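Side-chain contacts in TsrE (Streptomyces laurentii, PDB 7CWW), which probably acts as a cyclase in thiopeptide antibiotic biosynthesis, closing the central nitrogen-containing six-membered ring of the thiostrepton precursor by a formal [4+2] cycloaddition: residues A27-E32 against E67-S72; D20-V25 against W42-E47; A188-R193 against L337-A342. All blocks are in the same frame, centred on the assembly; numbering follows the deposited sequence.

In the fold
Contacts 1 and 2 belong to one beta-alpha-beta-beta-alpha unit near the N terminus, and both use helix 15-35. Contact 1 pairs it with helix 65-78, contact 2 seats it on strand 39-49 of the three-stranded antiparallel sheet. Their centres are about 10 Å apart and their segments alternate along the chain. They meet directly: D31 OD1 lies 2.9 Å from W42 NE1, a probable hydrogen bond. Together they hold the sheet-and-helix unit together. Contact 3 follows later in sequence, its centre about 40 Å from that of contact 1 and about 30 Å from that of contact 2. It joins helices 183-211 and 331-349 beside the pocket, where F338 touches a bound polyethylene glycol.

Contact 1. Residues A27-E32 against E67-S72; sequences APLLDE and ERRLKS
L29 and L70 have the nearest CA atoms of the two segments, 7.3 Å apart from L29 CA to L70 CA, where helix 15-35 runs almost antiparallel to helix 65-78. The short axes make an angle of 161° and come no nearer than 10.7 Å, so leucine side chains must bridge the interval. These are the two helices of a beta-alpha-beta-beta-alpha unit, both laid on the same face of its three-stranded sheet, as their common contact with F59 of strand 52-61 demonstrates. P28, which has no amide hydrogen to offer the preceding turn, puts a kink at the start of the first segment.

L29 is the principal bridge. With CG anti to its backbone N (chi1 -175°), the side chain reaches straight across the gap and divides its two methyls between neighbouring residues of the facing helix. CD2 rests 3.7 Å from L70 CG, while CD1 crosses the aliphatic part of R69 at a slant, 3.7 Å from R69 CG and 3.9 Å from R69 CD. The arginine therefore borders the apolar patch with methylenes, then bends at chi3 (-38°) and carries its guanidinium to E38, with which NH2 forms a salt bridge. E32 is a more remote opposite charge: its OE1 is 5.8 Å from R69 NH1, too far for direct pairing.

On the sheet side, L70 also touches L9 of strand 5-11. There L30 and L70 meet at about a right angle, L70 CD1 abutting the whole fork of L30: 4.0 Å from L30 CD1 and 4.1 Å from L30 CD2.

Contact 2. Residues D20-V25 against W42-E47; sequences DLLLDV and WFYLRE
L22 faces Y44 across the gap between helix 15-35 and strand 39-49, with their CA atoms, the nearest pair of the two segments, 8.6 Å apart. The helix widens here into a pi-type turn over residues 22-25, borne out by the probable i-to-i+5 hydrogen bond from A27 N to L22 O.

One leucine carries the contact. A chi1 of -171° swings L22 CG to the far side from the amide N, which sends the isopropyl fork toward the sheet, and each prong finds an aromatic ring. CD2 sits squarely over the face of Y44: it is 3.5 Å from the ring centroid and only 9° off the ring normal, a CH-pi contact that touches all six ring carbons about equally. CD1 takes the indole of W42 differently, at the rim of the six-membered ring and near its plane, 4.1 Å from W42 CH2 and 4.1 Å from W42 CZ3. It also brushes Y44 CD2 at 3.9 Å. The fork thus wedges between one ring's face and another's edge, and all three residues are buried.

The surroundings close this core from several directions. L121 and A120 of helix 106-127 pack on L22 and Y44 respectively, and F59 and L57 of the adjacent strand 52-61 flank W42 and Y44. R326, at the end of helix 308-326, makes a cation-pi contact with Y44 and hydrogen-bonds Y44 O through NE, which ties the helical part of the chain to edge strand 39-49.

Contact 3. Residues A188-R193 against L337-A342; sequences AKHAQR and LFYLIA
H190 places its CB directly over the ring of Y339, 3.6 Å from the ring centroid and 3.5 Å above the plane, a CH-pi contact on the face. The imidazole and phenol rings meet obliquely, their planes inclined at 45° and their centroids 5.3 Å apart. The phenol continues along the partner helix, with CE2 3.3 Å from H190 O and the hydroxyl OH 3.3 Å from A191 CB. This last approach is van der Waals packing against a methyl; the hydroxyl's hydrogen bond is made with R343 NH1, one turn further along its own helix. At the outer border, L340 CD2 meets the aliphatic stem of R193, 4.1 Å from R193 CG, and the arginine then bends at chi2 and chi3, turning the guanidinium from the other helix.

Torsions and second-shell groups set these positions. In Y339 a chi1 of -179° turns the ring away from the residue's own N and extends it across the gap, so that it reaches the backbone of H190 and A191. H190 ND1 bonds to T186 O in the preceding turn, which probably limits rotation of the imidazole. F173 of helix 163-177 joins both rings, meeting H190 edge-to-face and Y339 obliquely. Y194 packs on Y339 and L340.

The axes of the short segments pass 9.9 Å apart at a crossing angle of -60°, an inclined helix pair in the helical part of this Lant_dehydr_C family protein. Next to Y339, F338 belongs to the pocket and touches the bound polyethylene glycol, so this helix packs on 183-211 while also lining the ligand site.

Contact 1. Residues A27-E32 against E67-S72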
loop_
_atom_site.group_PDB
_atom_site.type_symbol
_atom_site.label_atom_id
_atom_site.label_comp_id
_atom_site.label_asym_id
_atom_site.label_seq_id
_atom_site.Cartn_x
_atom_site.Cartn_y
_atom_site.Cartn_z
ATOM N N ALA A 27 -4.279 21.404 2.243
ATOM C CA ALA A 27 -2.838 21.461 2.490
ATOM C C ALA A 27 -2.325 22.885 2.680
ATOM O O ALA A 27 -1.552 23.112 3.627
ATOM C CB ALA A 27 -2.079 20.737 1.371
ATOM N N PRO A 28 -2.690 23.876 1.852
ATOM C CA PRO A 28 -2.190 25.241 2.110
ATOM C C PRO A 28 -2.620 25.799 3.458
ATOM O O PRO A 28 -1.830 26.469 4.126
ATOM C CB PRO A 28 -2.790 26.054 0.954
ATOM C CG PRO A 28 -3.074 25.056 -0.107
ATOM C CD PRO A 28 -3.493 23.825 0.615
ATOM N N LEU A 29 -3.862 25.543 3.874
ATOM C CA LEU A 29 -4.326 25.991 5.186
ATOM C C LEU A 29 -3.558 25.302 6.308
ATOM O O LEU A 29 -3.067 25.954 7.241
ATOM C CB LEU A 29 -5.829 25.716 5.326
ATOM C CG LEU A 29 -6.584 26.194 6.575
ATOM C CD1 LEU A 29 -8.065 26.393 6.225
ATOM C CD2 LEU A 29 -6.442 25.221 7.760
ATOM N N LEU A 30 -3.465 23.976 6.244
ATOM C CA LEU A 30 -2.858 23.232 7.342
ATOM C C LEU A 30 -1.347 23.433 7.389
ATOM O O LEU A 30 -0.766 23.515 8.478
ATOM C CB LEU A 30 -3.224 21.750 7.222
ATOM C CG LEU A 30 -4.660 21.470 7.686
ATOM C CD1 LEU A 30 -5.111 20.057 7.333
ATOM C CD2 LEU A 30 -4.780 21.712 9.182
ATOM N N ASP A 31 -0.687 23.516 6.228
ATOM C CA ASP A 31 0.738 23.856 6.233
ATOM C C ASP A 31 0.967 25.244 6.823
ATOM O O ASP A 31 1.870 25.431 7.645
ATOM C CB ASP A 31 1.329 23.770 4.825
ATOM C CG ASP A 31 1.555 22.335 4.369
ATOM O OD1 ASP A 31 1.568 21.422 5.220
ATOM O OD2 ASP A 31 1.719 22.118 3.153
ATOM N N GLU A 32 0.153 26.228 6.431
ATOM C CA GLU A 32 0.266 27.553 7.043
ATOM C C GLU A 32 0.060 27.483 8.552
ATOM O O GLU A 32 0.839 28.055 9.324
ATOM C CB GLU A 32 -0.746 28.521 6.427
ATOM C CG GLU A 32 -0.698 29.914 7.057
ATOM C CD GLU A 32 -1.804 30.832 6.567
ATOM O OE1 GLU A 32 -2.913 30.336 6.278
ATOM O OE2 GLU A 32 -1.568 32.056 6.479
ATOM N N GLU A 67 -10.300 23.615 12.500
ATOM C CA GLU A 67 -11.280 22.744 11.870
ATOM C C GLU A 67 -12.418 23.549 11.258
ATOM O O GLU A 67 -12.933 23.204 10.189
ATOM C CB GLU A 67 -11.829 21.759 12.904
ATOM C CG GLU A 67 -12.728 20.709 12.334
ATOM C CD GLU A 67 -13.241 19.770 13.405
ATOM O OE1 GLU A 67 -12.807 19.923 14.575
ATOM O OE2 GLU A 67 -14.079 18.897 13.075
ATOM N N ARG A 68 -12.824 24.625 11.925
ATOM C CA ARG A 68 -13.953 25.413 11.440
ATOM C C ARG A 68 -13.570 26.197 10.195
ATOM O O ARG A 68 -14.349 26.267 9.235
ATOM C CB ARG A 68 -14.445 26.339 12.551
ATOM C CG ARG A 68 -15.177 25.566 13.652
ATOM C CD ARG A 68 -15.191 26.299 14.987
ATOM N NE ARG A 68 -16.020 25.581 15.957
ATOM C CZ ARG A 68 -15.644 24.464 16.578
ATOM N NH1 ARG A 68 -14.442 23.934 16.350
ATOM N NH2 ARG A 68 -16.469 23.876 17.434
ATOM N N ARG A 69 -12.362 26.773 10.189
ATOM C CA ARG A 69 -11.869 27.457 8.994
ATOM C C ARG A 69 -11.776 26.494 7.817
ATOM O O ARG A 69 -12.164 26.838 6.692
ATOM C CB ARG A 69 -10.510 28.101 9.287
ATOM C CG ARG A 69 -9.920 28.925 8.156
ATOM C CD ARG A 69 -8.506 29.448 8.537
ATOM N NE ARG A 69 -8.449 29.825 9.948
ATOM C CZ ARG A 69 -7.546 29.382 10.819
ATOM N NH1 ARG A 69 -6.594 28.546 10.433
ATOM N NH2 ARG A 69 -7.607 29.776 12.088
ATOM N N LEU A 70 -11.291 25.272 8.071
ATOM C CA LEU A 70 -11.220 24.247 7.033
ATOM C C LEU A 70 -12.591 23.966 6.432
ATOM O O LEU A 70 -12.755 23.979 5.205
ATOM C CB LEU A 70 -10.642 22.953 7.609
ATOM C CG LEU A 70 -9.157 22.701 7.445
ATOM C CD1 LEU A 70 -8.751 21.502 8.309
ATOM C CD2 LEU A 70 -8.834 22.497 5.966
ATOM N N LYS A 71 -13.585 23.685 7.284
ATOM C CA LYS A 71 -14.932 23.402 6.793
ATOM C C LYS A 71 -15.465 24.553 5.953
ATOM O O LYS A 71 -16.050 24.344 4.878
ATOM C CB LYS A 71 -15.888 23.136 7.969
ATOM C CG LYS A 71 -15.661 21.809 8.701
ATOM C CD LYS A 71 -16.857 21.486 9.605
ATOM C CE LYS A 71 -16.669 20.184 10.373
ATOM N NZ LYS A 71 -17.861 19.926 11.239
ATOM N N SER A 72 -15.286 25.786 6.428
ATOM C CA SER A 72 -15.926 26.892 5.737
ATOM C C SER A 72 -15.247 27.155 4.396
ATOM O O SER A 72 -15.912 27.528 3.423
ATOM C CB SER A 72 -15.914 28.142 6.631
ATOM O OG SER A 72 -16.189 29.315 5.887
#

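Contact 2. Residues D20-V25 against W42-E47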
loop_
_atom_site.group_PDB
_atom_site.type_symbol
_atom_site.label_atom_id
_atom_site.label_comp_id
_atom_site.label_asym_id
_atom_site.label_seq_id
_atom_site.Cartn_x
_atom_site.Cartn_y
_atom_site.Cartn_z
ATOM N N ASP A 20 -8.730 17.887 -5.395
ATOM C CA ASP A 20 -8.784 19.346 -5.529
ATOM C C ASP A 20 -8.773 20.035 -4.165
ATOM O O ASP A 20 -8.021 20.989 -3.942
ATOM C CB ASP A 20 -10.037 19.763 -6.309
ATOM C CG ASP A 20 -10.017 19.301 -7.760
ATOM O OD1 ASP A 20 -8.922 19.228 -8.365
ATOM O OD2 ASP A 20 -11.108 19.017 -8.298
ATOM N N LEU A 21 -9.629 19.574 -3.243
ATOM C CA LEU A 21 -9.688 20.181 -1.912
ATOM C C LEU A 21 -8.365 20.035 -1.182
ATOM O O LEU A 21 -7.914 20.953 -0.481
ATOM C CB LEU A 21 -10.804 19.535 -1.093
ATOM C CG LEU A 21 -12.223 19.868 -1.517
ATOM C CD1 LEU A 21 -13.204 18.964 -0.772
ATOM C CD2 LEU A 21 -12.480 21.340 -1.233
ATOM N N LEU A 22 -7.737 18.877 -1.313
ATOM C CA LEU A 22 -6.469 18.639 -0.640
ATOM C C LEU A 22 -5.386 19.581 -1.155
ATOM O O LEU A 22 -4.696 20.245 -0.367
ATOM C CB LEU A 22 -6.078 17.176 -0.842
ATOM C CG LEU A 22 -4.910 16.555 -0.097
ATOM C CD1 LEU A 22 -4.980 16.822 1.400
ATOM C CD2 LEU A 22 -4.961 15.062 -0.371
ATOM N N LEU A 23 -5.225 19.661 -2.478
ATOM C CA LEU A 23 -4.132 20.450 -3.041
ATOM C C LEU A 23 -4.403 21.945 -2.989
ATOM O O LEU A 23 -3.461 22.735 -2.848
ATOM C CB LEU A 23 -3.864 20.041 -4.488
ATOM C CG LEU A 23 -3.511 18.570 -4.709
ATOM C CD1 LEU A 23 -3.324 18.284 -6.200
ATOM C CD2 LEU A 23 -2.265 18.235 -3.930
ATOM N N ASP A 24 -5.662 22.357 -3.120
ATOM C CA ASP A 24 -5.976 23.773 -3.274
ATOM C C ASP A 24 -6.511 24.436 -2.012
ATOM O O ASP A 24 -6.442 25.662 -1.911
ATOM C CB ASP A 24 -6.987 23.965 -4.411
ATOM C CG ASP A 24 -6.446 23.474 -5.749
ATOM O OD1 ASP A 24 -5.202 23.362 -5.889
ATOM O OD2 ASP A 24 -7.260 23.200 -6.655
ATOM N N VAL A 25 -7.038 23.673 -1.055
ATOM C CA VAL A 25 -7.652 24.255 0.137
ATOM C C VAL A 25 -6.972 23.729 1.399
ATOM O O VAL A 25 -6.463 24.504 2.215
ATOM C CB VAL A 25 -9.168 23.957 0.164
ATOM C CG1 VAL A 25 -9.828 24.541 1.417
ATOM C CG2 VAL A 25 -9.838 24.492 -1.082
ATOM N N TRP A 42 0.013 17.567 10.769
ATOM C CA TRP A 42 -1.213 17.015 10.206
ATOM C C TRP A 42 -0.878 15.896 9.230
ATOM O O TRP A 42 0.244 15.791 8.738
ATOM C CB TRP A 42 -2.051 18.105 9.511
ATOM C CG TRP A 42 -1.467 18.622 8.218
ATOM C CD1 TRP A 42 -0.451 19.537 8.067
ATOM C CD2 TRP A 42 -1.894 18.276 6.895
ATOM N NE1 TRP A 42 -0.215 19.767 6.726
ATOM C CE2 TRP A 42 -1.092 19.009 5.987
ATOM C CE3 TRP A 42 -2.877 17.410 6.392
ATOM C CZ2 TRP A 42 -1.242 18.898 4.597
ATOM C CZ3 TRP A 42 -3.035 17.302 5.015
ATOM C CH2 TRP A 42 -2.219 18.047 4.131
ATOM N N PHE A 43 -1.875 15.048 8.966
ATOM C CA PHE A 43 -1.810 14.119 7.847
ATOM C C PHE A 43 -3.213 13.933 7.302
ATOM O O PHE A 43 -4.189 14.462 7.846
ATOM C CB PHE A 43 -1.157 12.769 8.222
ATOM C CG PHE A 43 -1.956 11.904 9.203
ATOM C CD1 PHE A 43 -1.713 11.977 10.574
ATOM C CD2 PHE A 43 -2.884 10.977 8.746
ATOM C CE1 PHE A 43 -2.402 11.169 11.476
ATOM C CE2 PHE A 43 -3.592 10.167 9.643
ATOM C CZ PHE A 43 -3.339 10.260 11.012
ATOM N N TYR A 44 -3.308 13.224 6.179
ATOM C CA TYR A 44 -4.613 12.937 5.594
ATOM C C TYR A 44 -4.691 11.461 5.246
ATOM O O TYR A 44 -3.669 10.801 5.035
ATOM C CB TYR A 44 -4.906 13.787 4.327
ATOM C CG TYR A 44 -4.226 13.272 3.066
ATOM C CD1 TYR A 44 -4.850 12.337 2.239
ATOM C CD2 TYR A 44 -2.957 13.736 2.697
ATOM C CE1 TYR A 44 -4.212 11.849 1.080
ATOM C CE2 TYR A 44 -2.321 13.271 1.528
ATOM C CZ TYR A 44 -2.953 12.333 0.731
ATOM O OH TYR A 44 -2.340 11.861 -0.413
ATOM N N LEU A 45 -5.918 10.943 5.229
ATOM C CA LEU A 45 -6.217 9.632 4.678
ATOM C C LEU A 45 -7.378 9.795 3.715
ATOM O O LEU A 45 -8.124 10.774 3.778
ATOM C CB LEU A 45 -6.589 8.586 5.764
ATOM C CG LEU A 45 -5.519 8.246 6.810
ATOM C CD1 LEU A 45 -6.069 7.279 7.886
ATOM C CD2 LEU A 45 -4.227 7.676 6.149
ATOM N N ARG A 46 -7.524 8.836 2.815
ATOM C CA ARG A 46 -8.696 8.788 1.953
ATOM C C ARG A 46 -9.324 7.420 2.126
ATOM O O ARG A 46 -8.645 6.397 1.985
ATOM C CB ARG A 46 -8.333 9.065 0.502
ATOM C CG ARG A 46 -7.808 10.498 0.330
ATOM C CD ARG A 46 -7.054 10.663 -0.955
ATOM N NE ARG A 46 -7.947 10.934 -2.076
ATOM C CZ ARG A 46 -7.545 10.975 -3.342
ATOM N NH1 ARG A 46 -8.411 11.229 -4.316
ATOM N NH2 ARG A 46 -6.274 10.773 -3.628
ATOM N N GLU A 47 -10.599 7.406 2.509
ATOM C CA GLU A 47 -11.258 6.166 2.884
ATOM C C GLU A 47 -12.660 6.187 2.285
ATOM O O GLU A 47 -13.023 7.108 1.546
ATOM C CB GLU A 47 -11.268 6.003 4.412
ATOM C CG GLU A 47 -9.916 6.192 5.084
ATOM C CD GLU A 47 -9.978 5.910 6.577
ATOM O OE1 GLU A 47 -10.077 4.716 6.948
ATOM O OE2 GLU A 47 -9.936 6.878 7.369
#

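Contact 3. Residues A188-R193 against L337-A342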
loop_
_atom_site.group_PDB
_atom_site.type_symbol
_atom_site.label_atom_id
_atom_site.label_comp_id
_atom_site.label_asym_id
_atom_site.label_seq_id
_atom_site.Cartn_x
_atom_site.Cartn_y
_atom_site.Cartn_z
ATOM N N ALA A 188 -8.175 -13.944 -16.414
ATOM C CA ALA A 188 -8.105 -13.792 -17.863
ATOM C C ALA A 188 -8.084 -12.322 -18.265
ATOM O O ALA A 188 -7.369 -11.938 -19.197
ATOM C CB ALA A 188 -9.283 -14.514 -18.523
ATOM N N LYS A 189 -8.859 -11.484 -17.571
ATOM C CA LYS A 189 -8.884 -10.058 -17.893
ATOM C C LYS A 189 -7.560 -9.387 -17.531
ATOM O O LYS A 189 -7.048 -8.555 -18.294
ATOM C CB LYS A 189 -10.049 -9.373 -17.175
ATOM C CG LYS A 189 -11.418 -9.706 -17.761
ATOM C CD LYS A 189 -12.536 -9.417 -16.768
ATOM C CE LYS A 189 -13.848 -9.064 -17.472
ATOM N NZ LYS A 189 -14.953 -8.865 -16.493
ATOM N N HIS A 190 -6.994 -9.730 -16.371
ATOM C CA HIS A 190 -5.668 -9.224 -16.019
ATOM C C HIS A 190 -4.628 -9.673 -17.036
ATOM O O HIS A 190 -3.761 -8.888 -17.440
ATOM C CB HIS A 190 -5.283 -9.690 -14.615
ATOM C CG HIS A 190 -5.909 -8.877 -13.526
ATOM N ND1 HIS A 190 -7.054 -9.270 -12.863
ATOM C CD2 HIS A 190 -5.567 -7.676 -13.007
ATOM C CE1 HIS A 190 -7.384 -8.348 -11.975
ATOM N NE2 HIS A 190 -6.495 -7.374 -12.039
ATOM N N ALA A 191 -4.703 -10.932 -17.471
ATOM C CA ALA A 191 -3.728 -11.427 -18.438
ATOM C C ALA A 191 -3.855 -10.698 -19.771
ATOM O O ALA A 191 -2.846 -10.360 -20.399
ATOM C CB ALA A 191 -3.887 -12.933 -18.620
ATOM N N GLN A 192 -5.091 -10.429 -20.203
ATOM C CA GLN A 192 -5.327 -9.607 -21.390
ATOM C C GLN A 192 -4.655 -8.242 -21.266
ATOM O O GLN A 192 -4.053 -7.742 -22.226
ATOM C CB GLN A 192 -6.836 -9.430 -21.609
ATOM C CG GLN A 192 -7.463 -10.397 -22.597
ATOM C CD GLN A 192 -8.948 -10.634 -22.336
ATOM O OE1 GLN A 192 -9.688 -9.711 -21.983
ATOM N NE2 GLN A 192 -9.392 -11.875 -22.525
ATOM N N ARG A 193 -4.763 -7.620 -20.091
ATOM C CA ARG A 193 -4.130 -6.323 -19.865
ATOM C C ARG A 193 -2.604 -6.424 -19.926
ATOM O O ARG A 193 -1.937 -5.530 -20.465
ATOM C CB ARG A 193 -4.580 -5.766 -18.517
ATOM C CG ARG A 193 -3.947 -4.446 -18.136
ATOM C CD ARG A 193 -4.951 -3.606 -17.374
ATOM N NE ARG A 193 -6.048 -3.210 -18.248
ATOM C CZ ARG A 193 -7.232 -2.791 -17.819
ATOM N NH1 ARG A 193 -7.475 -2.718 -16.519
ATOM N NH2 ARG A 193 -8.173 -2.449 -18.692
ATOM N N LEU A 337 -1.878 -3.313 -10.775
ATOM C CA LEU A 337 -0.454 -3.053 -10.602
ATOM C C LEU A 337 0.262 -4.284 -10.066
ATOM O O LEU A 337 1.324 -4.658 -10.577
ATOM C CB LEU A 337 -0.236 -1.840 -9.683
ATOM C CG LEU A 337 -0.498 -0.466 -10.329
ATOM C CD1 LEU A 337 -0.671 0.608 -9.263
ATOM C CD2 LEU A 337 0.609 -0.051 -11.333
ATOM N N PHE A 338 -0.313 -4.955 -9.061
ATOM C CA PHE A 338 0.378 -6.116 -8.503
ATOM C C PHE A 338 0.534 -7.200 -9.560
ATOM O O PHE A 338 1.596 -7.822 -9.671
ATOM C CB PHE A 338 -0.379 -6.663 -7.290
ATOM C CG PHE A 338 -0.671 -5.629 -6.215
ATOM C CD1 PHE A 338 0.189 -4.542 -6.002
ATOM C CD2 PHE A 338 -1.799 -5.765 -5.402
ATOM C CE1 PHE A 338 -0.090 -3.597 -5.011
ATOM C CE2 PHE A 338 -2.086 -4.832 -4.405
ATOM C CZ PHE A 338 -1.227 -3.752 -4.203
ATOM N N TYR A 339 -0.515 -7.424 -10.353
ATOM C CA TYR A 339 -0.483 -8.464 -11.375
ATOM C C TYR A 339 0.544 -8.139 -12.456
ATOM O O TYR A 339 1.330 -9.003 -12.859
ATOM C CB TYR A 339 -1.876 -8.635 -11.989
ATOM C CG TYR A 339 -1.910 -9.712 -13.049
ATOM C CD1 TYR A 339 -2.143 -11.041 -12.707
ATOM C CD2 TYR A 339 -1.688 -9.406 -14.382
ATOM C CE1 TYR A 339 -2.163 -12.039 -13.671
ATOM C CE2 TYR A 339 -1.697 -10.392 -15.350
ATOM C CZ TYR A 339 -1.936 -11.705 -14.991
ATOM O OH TYR A 339 -1.942 -12.684 -15.959
ATOM N N LEU A 340 0.525 -6.902 -12.954
ATOM C CA LEU A 340 1.460 -6.490 -13.996
ATOM C C LEU A 340 2.903 -6.617 -13.533
ATOM O O LEU A 340 3.772 -7.047 -14.300
ATOM C CB LEU A 340 1.176 -5.045 -14.416
ATOM C CG LEU A 340 -0.184 -4.767 -15.063
ATOM C CD1 LEU A 340 -0.269 -3.292 -15.419
ATOM C CD2 LEU A 340 -0.439 -5.643 -16.277
ATOM N N ILE A 341 3.183 -6.227 -12.288
ATOM C CA ILE A 341 4.538 -6.339 -11.760
ATOM C C ILE A 341 4.965 -7.800 -11.679
ATOM O O ILE A 341 6.089 -8.160 -12.054
ATOM C CB ILE A 341 4.636 -5.657 -10.387
ATOM C CG1 ILE A 341 4.467 -4.149 -10.552
ATOM C CG2 ILE A 341 5.994 -6.010 -9.717
ATOM C CD1 ILE A 341 4.331 -3.386 -9.257
ATOM N N ALA A 342 4.094 -8.655 -11.136
ATOM C CA ALA A 342 4.444 -10.062 -10.984
ATOM C C ALA A 342 4.719 -10.709 -12.341
ATOM O O ALA A 342 5.726 -11.406 -12.516
ATOM C CB ALA A 342 3.323 -10.803 -10.244
#